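Local coordinates for protein Asp/Glu-specific dipeptidyl-peptidase (Flavobacterium psychrophilum, PDB 5JXF) that removes dipeptides from the N-terminus of oligopeptides as a serine peptidase strictly specific for Asp or Glu at the P1 position, at residues C85-L97 against V259-L271. Residues are numbered along the deposited sequence; the frame is centred on the assembly and turned at random.
Sequences CTSEVISPKGLIL and VPYIPKHFLPVSL
With chi1 of Phe266 at 69°, its CG sits between the backbone N and the carbonyl carbon, and the ring is laid against the turn at Ser91 and Pro92. Pro92 CD stands over the centre of one ring face, 3.6 Å from the centroid, a CH-pi contact in which the proline crosses the phenylalanine at a slant; the backbone of Ser91 covers the same face nearer CG. Val89 turns CG1 anti to its own N (chi1 -167°), which carries that methyl to Pro263 CG at 3.7 Å and to Phe266 CB at 3.9 Å. Replacing Phe266 by alanine is likely to leave the Pro92 ring without its aromatic platform and open a gap beside the turn.

The backbones are tied by one nearly straight hydrogen bond, from Leu267 N to Val89 O (2.9 Å, 171°). A water at the edge of the Phe266 ring adds a bridge, donating to both Ile90 O and Leu267 O. Within the turn, Ser91 OG accepts from Lys93 N at 2.8 Å, forming an ST turn, and also bonds to Glu722. Further along, Leu267 CD1 packs across Glu88 CB (3.8 Å).

The contact thus fastens a proline-rich connection onto the beta hairpin of strands 85-89 and 95-98, in the antiparallel sheet just ahead of His101, the probable charge-relay histidine of this S46 peptidase.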
# COMPACT_ATOMS: atom_id res chain seq x y z
N CYS A 85 30.19 -0.90 -3.88
CA CYS A 85 29.30 0.20 -4.28
C CYS A 85 29.99 1.11 -5.27
O CYS A 85 31.16 0.91 -5.62
CB CYS A 85 28.85 1.00 -3.05
SG CYS A 85 28.23 -0.06 -1.72
N THR A 86 29.25 2.10 -5.74
CA THR A 86 29.78 3.10 -6.64
C THR A 86 29.83 4.44 -5.91
O THR A 86 29.11 4.63 -4.94
CB THR A 86 28.94 3.18 -7.91
OG1 THR A 86 28.81 1.87 -8.47
CG2 THR A 86 29.60 4.06 -8.91
N SER A 87 30.73 5.33 -6.34
CA SER A 87 30.82 6.68 -5.82
C SER A 87 31.19 7.58 -6.99
O SER A 87 31.48 7.09 -8.08
CB SER A 87 31.85 6.77 -4.70
OG SER A 87 33.14 6.48 -5.20
N GLU A 88 31.12 8.89 -6.81
CA GLU A 88 31.45 9.79 -7.90
C GLU A 88 32.16 11.03 -7.38
O GLU A 88 31.82 11.55 -6.32
CB GLU A 88 30.22 10.19 -8.71
CG GLU A 88 29.17 10.93 -7.91
CD GLU A 88 27.99 10.03 -7.57
OE1 GLU A 88 28.22 8.82 -7.41
OE2 GLU A 88 26.86 10.54 -7.49
N VAL A 89 33.18 11.48 -8.10
CA VAL A 89 33.92 12.68 -7.72
C VAL A 89 33.14 13.93 -8.10
O VAL A 89 32.76 14.09 -9.26
CB VAL A 89 35.31 12.72 -8.38
CG1 VAL A 89 36.13 13.79 -7.71
CG2 VAL A 89 36.00 11.33 -8.30
N ILE A 90 32.91 14.83 -7.15
CA ILE A 90 32.09 16.01 -7.45
C ILE A 90 32.82 17.30 -7.11
O ILE A 90 32.23 18.37 -7.01
CB ILE A 90 30.72 15.93 -6.72
CG1 ILE A 90 30.87 15.76 -5.22
CG2 ILE A 90 29.92 14.78 -7.24
CD1 ILE A 90 29.59 16.19 -4.45
N SER A 91 34.14 17.20 -6.98
CA SER A 91 34.97 18.36 -6.70
C SER A 91 36.41 18.16 -7.11
O SER A 91 36.88 17.04 -7.12
CB SER A 91 34.89 18.70 -5.21
OG SER A 91 36.20 18.57 -4.66
N PRO A 92 37.10 19.26 -7.45
CA PRO A 92 38.52 19.01 -7.78
C PRO A 92 39.42 18.78 -6.57
O PRO A 92 40.63 18.81 -6.74
CB PRO A 92 38.94 20.29 -8.52
CG PRO A 92 37.96 21.41 -7.97
CD PRO A 92 36.65 20.63 -7.79
N LYS A 93 38.87 18.55 -5.37
CA LYS A 93 39.74 18.23 -4.24
C LYS A 93 39.38 16.89 -3.58
O LYS A 93 39.56 16.70 -2.37
CB LYS A 93 39.72 19.37 -3.22
CG LYS A 93 40.49 20.60 -3.71
CD LYS A 93 40.82 21.60 -2.61
CE LYS A 93 39.58 22.30 -2.12
NZ LYS A 93 39.91 23.48 -1.27
N GLY A 94 38.88 15.95 -4.39
CA GLY A 94 38.62 14.59 -3.95
C GLY A 94 37.30 14.31 -3.24
O GLY A 94 37.09 13.22 -2.72
N LEU A 95 36.42 15.30 -3.19
CA LEU A 95 35.09 15.12 -2.60
C LEU A 95 34.35 14.13 -3.43
O LEU A 95 34.17 14.35 -4.63
CB LEU A 95 34.33 16.45 -2.54
CG LEU A 95 33.00 16.43 -1.78
CD1 LEU A 95 33.27 15.94 -0.37
CD2 LEU A 95 32.36 17.82 -1.75
N ILE A 96 33.95 13.02 -2.82
CA ILE A 96 33.14 12.01 -3.50
C ILE A 96 31.79 11.83 -2.84
O ILE A 96 31.62 11.95 -1.62
CB ILE A 96 33.81 10.61 -3.59
CG1 ILE A 96 34.03 10.01 -2.21
CG2 ILE A 96 35.14 10.66 -4.38
CD1 ILE A 96 34.67 8.65 -2.27
N LEU A 97 30.83 11.48 -3.68
CA LEU A 97 29.45 11.33 -3.24
C LEU A 97 29.04 9.87 -3.41
O LEU A 97 29.38 9.25 -4.41
CB LEU A 97 28.54 12.27 -4.05
CG LEU A 97 27.03 12.15 -3.78
CD1 LEU A 97 26.73 12.70 -2.39
CD2 LEU A 97 26.24 12.89 -4.86
N VAL A 259 47.41 14.51 1.40
CA VAL A 259 46.60 15.68 1.01
C VAL A 259 45.44 15.28 0.07
O VAL A 259 45.44 14.18 -0.49
CB VAL A 259 47.47 16.75 0.33
CG1 VAL A 259 48.65 17.12 1.23
CG2 VAL A 259 47.96 16.27 -1.03
N PRO A 260 44.43 16.15 -0.08
CA PRO A 260 43.33 15.84 -0.99
C PRO A 260 43.78 15.43 -2.38
O PRO A 260 44.61 16.09 -3.00
CB PRO A 260 42.56 17.17 -1.06
CG PRO A 260 42.74 17.73 0.29
CD PRO A 260 44.14 17.35 0.73
N TYR A 261 43.22 14.33 -2.85
CA TYR A 261 43.47 13.84 -4.17
C TYR A 261 42.89 14.75 -5.22
O TYR A 261 41.72 15.16 -5.12
CB TYR A 261 42.86 12.46 -4.32
CG TYR A 261 42.79 11.95 -5.73
CD1 TYR A 261 43.95 11.65 -6.45
CD2 TYR A 261 41.55 11.71 -6.33
CE1 TYR A 261 43.89 11.17 -7.74
CE2 TYR A 261 41.46 11.23 -7.61
CZ TYR A 261 42.64 10.96 -8.31
OH TYR A 261 42.54 10.47 -9.58
N ILE A 262 43.69 15.08 -6.22
CA ILE A 262 43.20 15.91 -7.32
C ILE A 262 42.83 15.01 -8.49
O ILE A 262 43.68 14.31 -9.05
CB ILE A 262 44.24 16.98 -7.74
CG1 ILE A 262 44.60 17.86 -6.53
CG2 ILE A 262 43.73 17.80 -8.94
CD1 ILE A 262 45.82 18.74 -6.75
N PRO A 263 41.54 14.98 -8.84
CA PRO A 263 41.12 14.04 -9.87
C PRO A 263 41.38 14.52 -11.30
O PRO A 263 41.57 15.71 -11.53
CB PRO A 263 39.61 13.90 -9.63
CG PRO A 263 39.21 15.25 -9.07
CD PRO A 263 40.40 15.70 -8.23
N LYS A 264 41.36 13.58 -12.23
CA LYS A 264 41.43 13.89 -13.65
C LYS A 264 40.15 14.53 -14.18
O LYS A 264 40.17 15.22 -15.21
CB LYS A 264 41.76 12.63 -14.43
CG LYS A 264 43.03 11.97 -13.94
CD LYS A 264 43.25 10.60 -14.56
CE LYS A 264 44.58 9.98 -14.12
NZ LYS A 264 44.50 8.51 -14.27
N HIS A 265 39.04 14.30 -13.48
CA HIS A 265 37.75 14.82 -13.90
C HIS A 265 36.79 14.76 -12.72
O HIS A 265 36.86 13.85 -11.89
CB HIS A 265 37.17 14.04 -15.09
CG HIS A 265 35.88 14.59 -15.62
ND1 HIS A 265 35.82 15.75 -16.36
CD2 HIS A 265 34.61 14.14 -15.53
CE1 HIS A 265 34.56 15.99 -16.69
NE2 HIS A 265 33.80 15.02 -16.20
N PHE A 266 35.89 15.72 -12.62
CA PHE A 266 34.89 15.67 -11.58
C PHE A 266 33.59 16.14 -12.20
O PHE A 266 33.62 16.84 -13.20
CB PHE A 266 35.29 16.53 -10.37
CG PHE A 266 35.27 18.00 -10.62
CD1 PHE A 266 36.36 18.64 -11.22
CD2 PHE A 266 34.17 18.76 -10.25
CE1 PHE A 266 36.34 20.00 -11.43
CE2 PHE A 266 34.15 20.12 -10.46
CZ PHE A 266 35.23 20.75 -11.05
N LEU A 267 32.47 15.73 -11.62
CA LEU A 267 31.18 15.98 -12.22
C LEU A 267 30.65 17.30 -11.73
O LEU A 267 30.55 17.51 -10.51
CB LEU A 267 30.18 14.85 -11.90
CG LEU A 267 30.63 13.44 -12.26
CD1 LEU A 267 29.66 12.40 -11.72
CD2 LEU A 267 30.75 13.30 -13.75
N PRO A 268 30.33 18.21 -12.65
CA PRO A 268 29.58 19.38 -12.21
C PRO A 268 28.18 18.90 -11.79
O PRO A 268 27.74 17.86 -12.30
CB PRO A 268 29.52 20.27 -13.46
CG PRO A 268 30.49 19.66 -14.44
CD PRO A 268 30.54 18.20 -14.11
N VAL A 269 27.54 19.62 -10.88
CA VAL A 269 26.24 19.27 -10.35
C VAL A 269 25.18 20.24 -10.86
O VAL A 269 25.29 21.44 -10.65
CB VAL A 269 26.22 19.29 -8.80
CG1 VAL A 269 24.83 18.96 -8.30
CG2 VAL A 269 27.24 18.31 -8.24
N SER A 270 24.18 19.71 -11.55
CA SER A 270 23.10 20.53 -12.10
C SER A 270 22.11 21.06 -11.04
O SER A 270 21.82 20.36 -10.07
CB SER A 270 22.32 19.73 -13.14
OG SER A 270 21.17 20.44 -13.55
N LEU A 271 21.61 22.28 -11.23
CA LEU A 271 20.56 22.85 -10.36
C LEU A 271 19.25 23.05 -11.11
O LEU A 271 18.33 23.63 -10.57
CB LEU A 271 20.99 24.21 -9.79
CG LEU A 271 22.05 24.33 -8.69
CD1 LEU A 271 22.57 25.76 -8.62
CD2 LEU A 271 21.49 23.91 -7.37
O HOH W 1 30.84 19.51 -8.89